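Protein Aster-A (Mus musculus, PDB 6GQF) binds cholesterol through the sterol-binding VASt (ASTER) domain present here and carries it, without vesicles, from the plasma membrane to the endoplasmic reticulum. Local coordinates at residues P35-R40 with S165-Y170; N44-M49 with K159-V164; H89-L94 with V112-L117. All coordinates share one frame; numbering follows the deposited sequence.

Interaction 1 of 3, residues P35-R40 with S165-Y170; sequences PDLSGR and SSEIRY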
ATOM      1  N   PRO A  35      -7.725 -14.834  -1.255  1.00 94.24           N
ATOM      2  CA  PRO A  35      -6.686 -15.148  -0.270  1.00 92.88           C
ATOM      3  C   PRO A  35      -5.554 -14.120  -0.256  1.00 90.58           C
ATOM      4  O   PRO A  35      -5.714 -13.012  -0.771  1.00 87.75           O
ATOM      5  CB  PRO A  35      -6.183 -16.515  -0.739  1.00 90.03           C
ATOM      6  CG  PRO A  35      -6.425 -16.524  -2.237  1.00 90.70           C
ATOM      7  CD  PRO A  35      -7.366 -15.383  -2.576  1.00 93.04           C
ATOM      8  N   ASP A  36      -4.421 -14.491   0.334  1.00 87.96           N
ATOM      9  CA  ASP A  36      -3.243 -13.631   0.368  1.00 83.48           C
ATOM     10  C   ASP A  36      -2.493 -13.654  -0.966  1.00 84.79           C
ATOM     11  O   ASP A  36      -2.917 -14.313  -1.917  1.00 92.13           O
ATOM     12  CB  ASP A  36      -2.305 -14.060   1.500  1.00 89.21           C
ATOM     13  CG  ASP A  36      -2.855 -13.724   2.870  1.00 91.51           C
ATOM     14  OD1 ASP A  36      -4.082 -13.522   2.990  1.00107.67           O
ATOM     15  OD2 ASP A  36      -2.060 -13.665   3.830  1.00 80.30           O
ATOM     16  N   LEU A  37      -1.378 -12.930  -1.020  1.00 80.41           N
ATOM     17  CA  LEU A  37      -0.549 -12.860  -2.218  1.00 74.97           C
ATOM     18  C   LEU A  37       0.701 -13.717  -2.053  1.00 72.83           C
ATOM     19  O   LEU A  37       1.208 -13.887  -0.944  1.00 73.84           O
ATOM     20  CB  LEU A  37      -0.164 -11.409  -2.520  1.00 72.49           C
ATOM     21  CG  LEU A  37      -1.316 -10.465  -2.883  1.00 66.32           C
ATOM     22  CD1 LEU A  37      -0.837  -9.025  -2.887  1.00 65.43           C
ATOM     23  CD2 LEU A  37      -1.917 -10.824  -4.228  1.00 60.37           C
ATOM     24  N   SER A  38       1.194 -14.245  -3.168  1.00 79.64           N
ATOM     25  CA  SER A  38       2.343 -15.142  -3.169  1.00 73.97           C
ATOM     26  C   SER A  38       3.657 -14.379  -3.107  1.00 72.27           C
ATOM     27  O   SER A  38       4.563 -14.624  -3.904  1.00 84.76           O
ATOM     28  CB  SER A  38       2.317 -16.024  -4.418  1.00 89.22           C
ATOM     29  OG  SER A  38       2.367 -15.233  -5.595  1.00 87.03           O
ATOM     30  N   GLY A  39       3.752 -13.449  -2.161  1.00 70.00           N
ATOM     31  CA  GLY A  39       4.961 -12.666  -1.969  1.00 72.35           C
ATOM     32  C   GLY A  39       5.406 -12.702  -0.521  1.00 67.82           C
ATOM     33  O   GLY A  39       6.284 -13.489  -0.165  1.00 72.29           O
ATOM     34  N   ARG A  40       4.804 -11.851   0.309  1.00 59.23           N
ATOM     35  CA  ARG A  40       5.071 -11.848   1.746  1.00 62.18           C
ATOM     36  C   ARG A  40       3.878 -11.302   2.521  1.00 62.03           C
ATOM     37  O   ARG A  40       3.052 -10.568   1.973  1.00 55.25           O
ATOM     38  CB  ARG A  40       6.314 -11.017   2.075  1.00 61.22           C
ATOM     39  CG  ARG A  40       7.606 -11.562   1.502  1.00 64.44           C
ATOM     40  CD  ARG A  40       8.810 -10.756   1.946  1.00 62.58           C
ATOM     41  NE  ARG A  40      10.021 -11.206   1.262  1.00 70.83           N
ATOM     42  CZ  ARG A  40      11.220 -10.653   1.417  1.00 74.05           C
ATOM     43  NH1 ARG A  40      11.384  -9.623   2.236  1.00 65.25           N
ATOM     44  NH2 ARG A  40      12.260 -11.133   0.748  1.00 80.93           N
ATOM     45  N   SER A 165      -0.719  -8.294   2.634  1.00 60.24           N
ATOM     46  CA  SER A 165       0.225  -9.101   1.885  1.00 61.94           C
ATOM     47  C   SER A 165       0.571  -8.366   0.603  1.00 61.77           C
ATOM     48  O   SER A 165      -0.204  -7.535   0.130  1.00 57.47           O
ATOM     49  CB  SER A 165      -0.358 -10.479   1.578  1.00 61.86           C
ATOM     50  OG  SER A 165      -1.582 -10.347   0.880  1.00 67.02           O
ATOM     51  N   SER A 166       1.739  -8.669   0.050  1.00 65.09           N
ATOM     52  CA  SER A 166       2.212  -8.002  -1.155  1.00 61.30           C
ATOM     53  C   SER A 166       2.858  -9.005  -2.092  1.00 61.83           C
ATOM     54  O   SER A 166       3.068 -10.159  -1.727  1.00 62.83           O
ATOM     55  CB  SER A 166       3.200  -6.896  -0.795  1.00 56.66           C
ATOM     56  OG  SER A 166       2.606  -6.031   0.166  1.00 55.44           O
ATOM     57  N   GLU A 167       3.152  -8.564  -3.309  1.00 59.75           N
ATOM     58  CA  GLU A 167       3.904  -9.380  -4.247  1.00 62.75           C
ATOM     59  C   GLU A 167       4.489  -8.502  -5.349  1.00 53.97           C
ATOM     60  O   GLU A 167       3.971  -7.427  -5.645  1.00 50.23           O
ATOM     61  CB  GLU A 167       3.024 -10.492  -4.837  1.00 61.02           C
ATOM     62  CG  GLU A 167       2.002 -10.038  -5.864  1.00 60.39           C
ATOM     63  CD  GLU A 167       1.137 -11.189  -6.371  1.00 76.85           C
ATOM     64  OE1 GLU A 167       1.304 -12.323  -5.874  1.00 74.34           O
ATOM     65  OE2 GLU A 167       0.293 -10.959  -7.268  1.00 73.92           O
ATOM     66  N   ILE A 168       5.587  -8.971  -5.933  1.00 52.44           N
ATOM     67  CA  ILE A 168       6.239  -8.291  -7.044  1.00 53.47           C
ATOM     68  C   ILE A 168       5.821  -8.945  -8.352  1.00 49.71           C
ATOM     69  O   ILE A 168       5.821 -10.170  -8.468  1.00 55.04           O
ATOM     70  CB  ILE A 168       7.779  -8.329  -6.903  1.00 60.05           C
ATOM     71  CG1 ILE A 168       8.215  -7.556  -5.657  1.00 50.81           C
ATOM     72  CG2 ILE A 168       8.453  -7.737  -8.131  1.00 55.16           C
ATOM     73  CD1 ILE A 168       9.591  -7.904  -5.182  1.00 55.52           C
ATOM     74  N   ARG A 169       5.470  -8.116  -9.330  1.00 55.60           N
ATOM     75  CA  ARG A 169       4.993  -8.582 -10.629  1.00 54.21           C
ATOM     76  C   ARG A 169       5.870  -8.054 -11.763  1.00 53.04           C
ATOM     77  O   ARG A 169       5.996  -6.845 -11.953  1.00 48.49           O
ATOM     78  CB  ARG A 169       3.543  -8.151 -10.847  1.00 54.14           C
ATOM     79  CG  ARG A 169       2.553  -8.841  -9.933  1.00 63.50           C
ATOM     80  CD  ARG A 169       1.127  -8.438 -10.252  1.00 63.66           C
ATOM     81  NE  ARG A 169       0.180  -9.109  -9.368  1.00 64.71           N
ATOM     82  CZ  ARG A 169      -1.084  -8.738  -9.196  1.00 63.83           C
ATOM     83  NH1 ARG A 169      -1.572  -7.686  -9.845  1.00 61.44           N
ATOM     84  NH2 ARG A 169      -1.859  -9.419  -8.366  1.00 63.88           N
ATOM     85  N   TYR A 170       6.463  -8.977 -12.513  1.00 51.69           N
ATOM     86  CA  TYR A 170       7.377  -8.645 -13.598  1.00 49.98           C
ATOM     87  C   TYR A 170       6.711  -8.686 -14.975  1.00 51.19           C
ATOM     88  O   TYR A 170       6.208  -9.724 -15.397  1.00 59.08           O
ATOM     89  CB  TYR A 170       8.566  -9.609 -13.573  1.00 53.11           C
ATOM     90  CG  TYR A 170       9.414  -9.475 -12.332  1.00 55.91           C
ATOM     91  CD1 TYR A 170      10.451  -8.552 -12.275  1.00 62.02           C
ATOM     92  CD2 TYR A 170       9.169 -10.256 -11.212  1.00 57.76           C
ATOM     93  CE1 TYR A 170      11.228  -8.419 -11.138  1.00 62.19           C
ATOM     94  CE2 TYR A 170       9.941 -10.132 -10.070  1.00 63.32           C
ATOM     95  CZ  TYR A 170      10.969  -9.211 -10.040  1.00 63.88           C
ATOM     96  OH  TYR A 170      11.740  -9.081  -8.908  1.00 60.39           O
TER
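L37 lies across the side chain of E167 at about a right angle, its CD2 methyl 3.7 Å from E167 CD, while its other branch turns to the backbone, with L37 CD1 3.4 Å from S165 O. The carboxylate of E167 is thus covered by a leucine branch as it reaches S38. There E167 OE1 accepts S38 OG at 3.1 Å, met almost end-on to the C-O bond, and takes a weak second bond from S38 N. Nearer the start of both segments, S165 OG accepts the L37 amide (L37 N to S165 OG, 3.2 Å), a bent bond of 139°. A chi1 of 57° sets this hydroxyl between the backbone N and the carbonyl carbon of S165, on the side where the incoming loop passes.

S38 centres an inverse gamma turn, and G39 and R40 then both face S166, which makes a classic beta bulge. R40 and S166 form an antiparallel hydrogen-bonded pair, R40 N to S166 O at 3.2 Å and S166 N to R40 O at 3.0 Å, and this starts the edge strand 40-47.

Further out, R169 approaches E167 side-on: NE and NH2 both bond E167 OE2, which lies close to the guanidinium plane, with R169 NE at 2.8 Å. D36 is held by a salt bridge to R163. R40 points the other way, to W187 and E191 of helix 176-202, and S166 OG bonds H148, a residue of the 25-hydroxycholesterol pocket. The carboxylate of E167 therefore has a division of labour, OE1 binding the turn and OE2 the arginine; R169 would be expected to stabilise its negative charge and to restrict its rotation, keeping OE1 directed at S38.

Interaction 2 of 3, residues N44-M49 with K159-V164; sequences NSVFHM and KARLRV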
ATOM      1  N   ASN A  44      -0.056  -8.177  10.125  1.00 76.02           N
ATOM      2  CA  ASN A  44      -1.091  -9.047  10.661  1.00 70.66           C
ATOM      3  C   ASN A  44      -1.335  -8.679  12.122  1.00 67.48           C
ATOM      4  O   ASN A  44      -0.893  -9.376  13.031  1.00 79.17           O
ATOM      5  CB  ASN A  44      -0.695 -10.517  10.521  1.00 68.83           C
ATOM      6  CG  ASN A  44      -1.816 -11.463  10.899  1.00 71.77           C
ATOM      7  OD1 ASN A  44      -2.989 -11.101  10.857  1.00 76.57           O
ATOM      8  ND2 ASN A  44      -1.457 -12.686  11.266  1.00 74.04           N
ATOM      9  N   SER A  45      -2.023  -7.561  12.326  1.00 63.16           N
ATOM     10  CA  SER A  45      -2.243  -7.014  13.655  1.00 71.59           C
ATOM     11  C   SER A  45      -3.724  -6.927  13.998  1.00 69.03           C
ATOM     12  O   SER A  45      -4.575  -6.858  13.113  1.00 73.21           O
ATOM     13  CB  SER A  45      -1.605  -5.630  13.750  1.00 78.09           C
ATOM     14  OG  SER A  45      -0.232  -5.692  13.400  1.00 88.59           O
ATOM     15  N   VAL A  46      -4.023  -6.936  15.292  1.00 71.32           N
ATOM     16  CA  VAL A  46      -5.380  -6.709  15.767  1.00 72.71           C
ATOM     17  C   VAL A  46      -5.416  -5.389  16.520  1.00 68.63           C
ATOM     18  O   VAL A  46      -4.613  -5.153  17.421  1.00 70.21           O
ATOM     19  CB  VAL A  46      -5.877  -7.853  16.674  1.00 75.50           C
ATOM     20  CG1 VAL A  46      -7.271  -7.546  17.198  1.00 78.04           C
ATOM     21  CG2 VAL A  46      -5.885  -9.177  15.912  1.00 75.72           C
ATOM     22  N   PHE A  47      -6.349  -4.529  16.126  1.00 72.66           N
ATOM     23  CA  PHE A  47      -6.493  -3.214  16.727  1.00 76.97           C
ATOM     24  C   PHE A  47      -7.823  -3.100  17.448  1.00 80.38           C
ATOM     25  O   PHE A  47      -8.808  -3.725  17.055  1.00 82.85           O
ATOM     26  CB  PHE A  47      -6.379  -2.124  15.661  1.00 79.11           C
ATOM     27  CG  PHE A  47      -5.029  -2.056  15.019  1.00 75.11           C
ATOM     28  CD1 PHE A  47      -4.017  -1.308  15.591  1.00 68.28           C
ATOM     29  CD2 PHE A  47      -4.769  -2.746  13.848  1.00 75.05           C
ATOM     30  CE1 PHE A  47      -2.774  -1.246  15.008  1.00 71.79           C
ATOM     31  CE2 PHE A  47      -3.526  -2.689  13.260  1.00 72.62           C
ATOM     32  CZ  PHE A  47      -2.526  -1.938  13.840  1.00 75.00           C
ATOM     33  N   HIS A  48      -7.842  -2.292  18.502  1.00 83.04           N
ATOM     34  CA  HIS A  48      -9.066  -2.026  19.244  1.00 91.16           C
ATOM     35  C   HIS A  48      -9.786  -0.818  18.651  1.00 93.27           C
ATOM     36  O   HIS A  48     -10.305   0.036  19.371  1.00100.84           O
ATOM     37  CB  HIS A  48      -8.757  -1.806  20.727  1.00 90.09           C
ATOM     38  CG  HIS A  48      -8.471  -3.071  21.476  1.00 92.11           C
ATOM     39  ND1 HIS A  48      -7.382  -3.213  22.310  1.00 94.14           N
ATOM     40  CD2 HIS A  48      -9.134  -4.250  21.519  1.00 97.76           C
ATOM     41  CE1 HIS A  48      -7.388  -4.427  22.833  1.00 95.54           C
ATOM     42  NE2 HIS A  48      -8.439  -5.076  22.368  1.00 98.61           N
ATOM     43  N   MET A  49      -9.800  -0.761  17.324  1.00 87.01           N
ATOM     44  CA  MET A  49     -10.568   0.229  16.587  1.00 87.21           C
ATOM     45  C   MET A  49     -11.568  -0.514  15.725  1.00 85.38           C
ATOM     46  O   MET A  49     -11.288  -1.618  15.256  1.00 88.84           O
ATOM     47  CB  MET A  49      -9.651   1.109  15.735  1.00 85.59           C
ATOM     48  CG  MET A  49      -8.713   1.978  16.558  1.00 95.59           C
ATOM     49  SD  MET A  49      -7.471   2.847  15.583  1.00 99.12           S
ATOM     50  CE  MET A  49      -6.409   1.483  15.111  1.00 86.82           C
ATOM     51  N   LYS A 159     -13.148  -3.346  17.674  1.00 96.43           N
ATOM     52  CA  LYS A 159     -12.034  -4.273  17.525  1.00 93.77           C
ATOM     53  C   LYS A 159     -12.042  -4.905  16.137  1.00 88.66           C
ATOM     54  O   LYS A 159     -13.060  -5.447  15.705  1.00 84.93           O
ATOM     55  CB  LYS A 159     -12.103  -5.357  18.601  1.00 92.57           C
ATOM     56  CG  LYS A 159     -10.941  -6.337  18.605  1.00 89.56           C
ATOM     57  CD  LYS A 159     -11.144  -7.403  19.672  1.00 87.06           C
ATOM     58  CE  LYS A 159     -10.092  -8.497  19.589  1.00 88.44           C
ATOM     59  NZ  LYS A 159     -10.347  -9.584  20.570  1.00 87.65           N
ATOM     60  N   ALA A 160     -10.908  -4.831  15.445  1.00 81.44           N
ATOM     61  CA  ALA A 160     -10.791  -5.398  14.105  1.00 81.05           C
ATOM     62  C   ALA A 160      -9.364  -5.845  13.812  1.00 79.06           C
ATOM     63  O   ALA A 160      -8.412  -5.371  14.438  1.00 79.54           O
ATOM     64  CB  ALA A 160     -11.246  -4.390  13.065  1.00 81.65           C
ATOM     65  N   ARG A 161      -9.230  -6.763  12.857  1.00 74.90           N
ATOM     66  CA  ARG A 161      -7.924  -7.248  12.420  1.00 76.65           C
ATOM     67  C   ARG A 161      -7.519  -6.565  11.119  1.00 79.21           C
ATOM     68  O   ARG A 161      -8.372  -6.148  10.333  1.00 82.61           O
ATOM     69  CB  ARG A 161      -7.940  -8.769  12.232  1.00 70.43           C
ATOM     70  CG  ARG A 161      -6.632  -9.342  11.676  1.00 68.91           C
ATOM     71  CD  ARG A 161      -6.700 -10.847  11.501  1.00 75.23           C
ATOM     72  NE  ARG A 161      -6.897 -11.545  12.770  1.00 90.10           N
ATOM     73  CZ  ARG A 161      -5.920 -11.932  13.588  1.00 85.06           C
ATOM     74  NH1 ARG A 161      -4.647 -11.694  13.292  1.00 79.03           N
ATOM     75  NH2 ARG A 161      -6.222 -12.561  14.715  1.00 90.23           N
ATOM     76  N   LEU A 162      -6.211  -6.453  10.903  1.00 74.02           N
ATOM     77  CA  LEU A 162      -5.666  -5.907   9.666  1.00 71.14           C
ATOM     78  C   LEU A 162      -4.605  -6.850   9.098  1.00 68.91           C
ATOM     79  O   LEU A 162      -3.655  -7.212   9.794  1.00 70.80           O
ATOM     80  CB  LEU A 162      -5.074  -4.514   9.911  1.00 70.81           C
ATOM     81  CG  LEU A 162      -4.402  -3.807   8.730  1.00 64.38           C
ATOM     82  CD1 LEU A 162      -5.363  -3.596   7.584  1.00 65.64           C
ATOM     83  CD2 LEU A 162      -3.836  -2.472   9.168  1.00 68.00           C
ATOM     84  N   ARG A 163      -4.788  -7.261   7.845  1.00 64.38           N
ATOM     85  CA  ARG A 163      -3.789  -8.051   7.128  1.00 65.73           C
ATOM     86  C   ARG A 163      -3.324  -7.319   5.872  1.00 66.90           C
ATOM     87  O   ARG A 163      -4.130  -6.728   5.153  1.00 66.67           O
ATOM     88  CB  ARG A 163      -4.343  -9.427   6.750  1.00 61.90           C
ATOM     89  CG  ARG A 163      -4.483 -10.380   7.911  1.00 72.46           C
ATOM     90  CD  ARG A 163      -5.203 -11.654   7.499  1.00 80.11           C
ATOM     91  NE  ARG A 163      -4.401 -12.510   6.624  1.00 84.23           N
ATOM     92  CZ  ARG A 163      -3.506 -13.400   7.048  1.00 86.97           C
ATOM     93  NH1 ARG A 163      -3.266 -13.557   8.345  1.00 82.36           N
ATOM     94  NH2 ARG A 163      -2.837 -14.133   6.169  1.00 79.28           N
ATOM     95  N   VAL A 164      -2.020  -7.357   5.617  1.00 63.86           N
ATOM     96  CA  VAL A 164      -1.467  -6.817   4.384  1.00 54.23           C
ATOM     97  C   VAL A 164      -0.421  -7.762   3.811  1.00 55.22           C
ATOM     98  O   VAL A 164       0.619  -8.007   4.422  1.00 58.27           O
ATOM     99  CB  VAL A 164      -0.829  -5.433   4.592  1.00 62.77           C
ATOM    100  CG1 VAL A 164      -0.343  -4.865   3.257  1.00 59.72           C
ATOM    101  CG2 VAL A 164      -1.820  -4.481   5.251  1.00 65.70           C
TER
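The edge of the antiparallel sheet in the VASt domain is made here, where strand 44-47 runs against strand 159-164 with the axes of these short segments 4.7 Å apart at 162°. Two hydrogen-bonded pairs carry the backbone. S45 and L162 exchange both their bonds, S45 N to L162 O at 3.0 Å and L162 N to S45 O at 2.8 Å, and two residues on, F47 and A160 exchange the same two bonds.

Between them V46 and R161 form a non-hydrogen-bonded pair whose side chains share a face with N44, R163 and the long chain of K159. The R161 chain is extended as far as CD and then bends (chi3 -63°), which lays its guanidinium beneath V46: the CG2 methyl sits over the centre of one guanidinium face, 3.6 Å from R161 CZ. The edge of the same group serves N44, with R161 NH1 3.0 Å from N44 OD1; the nitrogen comes in above the amide plane, not on a lone pair.

This is the helix-grip arrangement of the Bet v 1-like clan, a curved sheet closed over a long C-terminal helix. The face of S45, F47, A160 and L162 turns to the helices: F47 CE2 meets L162 CD2 at 4.1 Å, both residues pack on L201 of helix 176-202, and S45 OG bonds D198 there. A160 and L162 also touch helix 51-58. On the N44 face, R163 lies alongside N44, its CG 3.4 Å from N44 OD1, while its guanidinium goes on to D36.

Interaction 3 of 3, residues H89-L94 with V112-L117; sequences HQRRVL and VETQTL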
ATOM      1  N   HIS A  89     -17.929  -3.076  -6.407  1.00 98.08           N
ATOM      2  CA  HIS A  89     -16.711  -2.466  -5.875  1.00 94.25           C
ATOM      3  C   HIS A  89     -16.613  -0.970  -6.191  1.00 91.55           C
ATOM      4  O   HIS A  89     -17.493  -0.401  -6.831  1.00100.14           O
ATOM      5  CB  HIS A  89     -15.480  -3.204  -6.413  1.00 88.09           C
ATOM      6  CG  HIS A  89     -15.280  -3.070  -7.891  1.00 91.62           C
ATOM      7  ND1 HIS A  89     -14.992  -1.866  -8.501  1.00 90.81           N
ATOM      8  CD2 HIS A  89     -15.307  -3.993  -8.880  1.00 93.75           C
ATOM      9  CE1 HIS A  89     -14.862  -2.053  -9.802  1.00 88.56           C
ATOM     10  NE2 HIS A  89     -15.048  -3.336 -10.058  1.00 95.73           N
ATOM     11  N   GLN A  90     -15.543  -0.345  -5.711  1.00 83.63           N
ATOM     12  CA  GLN A  90     -15.265   1.064  -5.975  1.00 85.31           C
ATOM     13  C   GLN A  90     -13.791   1.199  -6.344  1.00 78.98           C
ATOM     14  O   GLN A  90     -13.011   0.279  -6.104  1.00 71.29           O
ATOM     15  CB  GLN A  90     -15.602   1.933  -4.755  1.00 84.10           C
ATOM     16  CG  GLN A  90     -16.987   1.679  -4.160  1.00 85.16           C
ATOM     17  CD  GLN A  90     -17.248   2.487  -2.897  1.00 86.13           C
ATOM     18  OE1 GLN A  90     -17.445   1.926  -1.816  1.00 83.79           O
ATOM     19  NE2 GLN A  90     -17.260   3.810  -3.030  1.00 83.33           N
ATOM     20  N   ARG A  91     -13.416   2.333  -6.933  1.00 76.84           N
ATOM     21  CA  ARG A  91     -12.027   2.568  -7.332  1.00 72.76           C
ATOM     22  C   ARG A  91     -11.624   4.018  -7.132  1.00 65.26           C
ATOM     23  O   ARG A  91     -12.409   4.935  -7.360  1.00 70.27           O
ATOM     24  CB  ARG A  91     -11.797   2.178  -8.799  1.00 70.23           C
ATOM     25  CG  ARG A  91     -12.092   0.717  -9.113  1.00 83.64           C
ATOM     26  CD  ARG A  91     -11.877   0.378 -10.586  1.00 78.80           C
ATOM     27  NE  ARG A  91     -10.463   0.412 -10.965  1.00 79.56           N
ATOM     28  CZ  ARG A  91      -9.922   1.218 -11.879  1.00 86.10           C
ATOM     29  NH1 ARG A  91     -10.655   2.098 -12.558  1.00 83.42           N
ATOM     30  NH2 ARG A  91      -8.622   1.136 -12.122  1.00 81.28           N
ATOM     31  N   ARG A  92     -10.389   4.213  -6.692  1.00 67.68           N
ATOM     32  CA  ARG A  92      -9.782   5.533  -6.666  1.00 69.43           C
ATOM     33  C   ARG A  92      -8.345   5.407  -7.137  1.00 62.59           C
ATOM     34  O   ARG A  92      -7.841   4.300  -7.341  1.00 59.90           O
ATOM     35  CB  ARG A  92      -9.843   6.161  -5.267  1.00 69.66           C
ATOM     36  CG  ARG A  92      -9.014   5.453  -4.200  1.00 65.70           C
ATOM     37  CD  ARG A  92      -8.966   6.249  -2.897  1.00 60.69           C
ATOM     38  NE  ARG A  92      -8.119   5.600  -1.898  1.00 66.67           N
ATOM     39  CZ  ARG A  92      -7.787   6.133  -0.724  1.00 68.30           C
ATOM     40  NH1 ARG A  92      -8.229   7.335  -0.382  1.00 72.35           N
ATOM     41  NH2 ARG A  92      -7.008   5.464   0.114  1.00 66.49           N
ATOM     42  N   VAL A  93      -7.697   6.551  -7.319  1.00 62.40           N
ATOM     43  CA  VAL A  93      -6.298   6.593  -7.709  1.00 62.76           C
ATOM     44  C   VAL A  93      -5.555   7.634  -6.881  1.00 65.23           C
ATOM     45  O   VAL A  93      -6.110   8.678  -6.532  1.00 64.84           O
ATOM     46  CB  VAL A  93      -6.127   6.908  -9.213  1.00 65.09           C
ATOM     47  CG1 VAL A  93      -6.440   5.682 -10.052  1.00 66.67           C
ATOM     48  CG2 VAL A  93      -7.006   8.086  -9.629  1.00 67.50           C
ATOM     49  N   LEU A  94      -4.303   7.325  -6.561  1.00 70.81           N
ATOM     50  CA  LEU A  94      -3.441   8.213  -5.789  1.00 65.75           C
ATOM     51  C   LEU A  94      -2.190   8.514  -6.588  1.00 64.40           C
ATOM     52  O   LEU A  94      -1.801   7.739  -7.461  1.00 66.30           O
ATOM     53  CB  LEU A  94      -3.047   7.586  -4.446  1.00 64.68           C
ATOM     54  CG  LEU A  94      -4.158   7.145  -3.490  1.00 64.80           C
ATOM     55  CD1 LEU A  94      -4.815   5.827  -3.911  1.00 62.41           C
ATOM     56  CD2 LEU A  94      -3.599   7.044  -2.081  1.00 66.00           C
ATOM     57  N   VAL A 112       2.189   6.414  -9.030  1.00 64.54           N
ATOM     58  CA  VAL A 112       0.759   6.367  -9.283  1.00 58.79           C
ATOM     59  C   VAL A 112       0.216   5.077  -8.701  1.00 56.58           C
ATOM     60  O   VAL A 112       0.759   4.005  -8.960  1.00 59.49           O
ATOM     61  CB  VAL A 112       0.444   6.439 -10.775  1.00 56.94           C
ATOM     62  CG1 VAL A 112      -1.052   6.248 -11.023  1.00 55.21           C
ATOM     63  CG2 VAL A 112       0.912   7.761 -11.332  1.00 60.12           C
ATOM     64  N   GLU A 113      -0.850   5.189  -7.915  1.00 60.88           N
ATOM     65  CA  GLU A 113      -1.450   4.034  -7.259  1.00 62.67           C
ATOM     66  C   GLU A 113      -2.939   3.941  -7.574  1.00 58.70           C
ATOM     67  O   GLU A 113      -3.622   4.956  -7.673  1.00 58.17           O
ATOM     68  CB  GLU A 113      -1.234   4.107  -5.741  1.00 66.06           C
ATOM     69  CG  GLU A 113      -1.768   2.901  -4.965  1.00 64.15           C
ATOM     70  CD  GLU A 113      -1.538   3.014  -3.470  1.00 71.61           C
ATOM     71  OE1 GLU A 113      -1.047   4.072  -3.022  1.00 74.49           O
ATOM     72  OE2 GLU A 113      -1.850   2.045  -2.742  1.00 74.91           O
ATOM     73  N   THR A 114      -3.422   2.712  -7.734  1.00 58.73           N
ATOM     74  CA  THR A 114      -4.835   2.443  -7.984  1.00 59.86           C
ATOM     75  C   THR A 114      -5.385   1.486  -6.934  1.00 58.63           C
ATOM     76  O   THR A 114      -4.834   0.406  -6.731  1.00 58.18           O
ATOM     77  CB  THR A 114      -5.046   1.837  -9.378  1.00 59.37           C
ATOM     78  OG1 THR A 114      -4.359   2.629 -10.349  1.00 64.19           O
ATOM     79  CG2 THR A 114      -6.517   1.783  -9.727  1.00 64.37           C
ATOM     80  N   GLN A 115      -6.473   1.881  -6.279  1.00 57.37           N
ATOM     81  CA  GLN A 115      -7.076   1.063  -5.230  1.00 61.20           C
ATOM     82  C   GLN A 115      -8.513   0.683  -5.560  1.00 58.52           C
ATOM     83  O   GLN A 115      -9.306   1.534  -5.947  1.00 60.88           O
ATOM     84  CB  GLN A 115      -7.032   1.799  -3.891  1.00 59.91           C
ATOM     85  CG  GLN A 115      -5.633   1.972  -3.338  1.00 64.37           C
ATOM     86  CD  GLN A 115      -5.635   2.552  -1.942  1.00 66.19           C
ATOM     87  OE1 GLN A 115      -6.627   3.132  -1.501  1.00 69.13           O
ATOM     88  NE2 GLN A 115      -4.524   2.392  -1.230  1.00 63.74           N
ATOM     89  N   THR A 116      -8.831  -0.602  -5.404  1.00 63.75           N
ATOM     90  CA  THR A 116     -10.188  -1.112  -5.600  1.00 68.52           C
ATOM     91  C   THR A 116     -10.749  -1.703  -4.308  1.00 62.92           C
ATOM     92  O   THR A 116     -10.231  -2.697  -3.812  1.00 55.63           O
ATOM     93  CB  THR A 116     -10.236  -2.199  -6.694  1.00 61.85           C
ATOM     94  OG1 THR A 116      -9.719  -1.672  -7.922  1.00 73.00           O
ATOM     95  CG2 THR A 116     -11.661  -2.671  -6.924  1.00 69.07           C
ATOM     96  N   LEU A 117     -11.823  -1.106  -3.790  1.00 67.47           N
ATOM     97  CA  LEU A 117     -12.405  -1.526  -2.515  1.00 71.12           C
ATOM     98  C   LEU A 117     -13.583  -2.473  -2.702  1.00 66.14           C
ATOM     99  O   LEU A 117     -14.498  -2.196  -3.470  1.00 68.74           O
ATOM    100  CB  LEU A 117     -12.862  -0.303  -1.710  1.00 74.99           C
ATOM    101  CG  LEU A 117     -13.017  -0.469  -0.191  1.00 73.91           C
ATOM    102  CD1 LEU A 117     -13.063   0.896   0.462  1.00 71.34           C
ATOM    103  CD2 LEU A 117     -14.261  -1.261   0.194  1.00 77.52           C
TER
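H89 and T116 meet through a CH-pi contact, the T116 CG2 methyl standing 4.0 Å from the centroid of the H89 ring and over its face. The backbone bonds follow an antiparallel hairpin register between strands 90-99 and 108-119: Q90 with L117, R92 with Q115 and L94 with E113 are the hydrogen-bonded pairs.

Methyl groups pack against polar side chains on both faces. On the face of R91, V93, T114 and T116, V93 CG1 lies beside T114 OG1, and the bent R91 chain runs past T116 towards the T114 methyl. On the other face L94 CD1 packs 3.9 Å from Q115 CD.

Side-chain hydrogen bonds form a buried row on this second face. R92 runs alongside Q115, and its chi1 of 66° starts the chain towards that neighbour; R92 NE and R92 NH2 each stand 2.9 Å from Q115 OE1, both approaching from one face of the amide. Q115 NE2 in turn donates to E113 OE2 at 3.1 Å, from above the carboxylate plane. E113 also bonds S131 and Y96 and touches the bound 25-hydroxycholesterol. A glycerol, probably from the crystallisation liquor, also bonds Q115 NE2 and E113 OE1. The neutral amide thus relays between a buried cation and a buried carboxylate that do not touch, and each charge would probably polarise it in the same sense.

From the N terminus, residues 35-40 lead into the first strand and, through interaction 1, meet the distal part of strand 159-170, closing the longest of the three loops. The chain continues directly into interaction 2, which pairs 44-49 with the beginning of that same late strand, so its loop lies wholly within the first. Interactions 1 and 2 also touch each other through side chains. Interaction 3, a local hairpin between 89-94 and 112-117, falls inside both larger loops, and none cross. Interactions 1 and 2 fix one margin of the sheet, whereas interaction 3, whose centre is about 18 and 21 Å from the centres of interactions 1 and 2, joins strands towards the other.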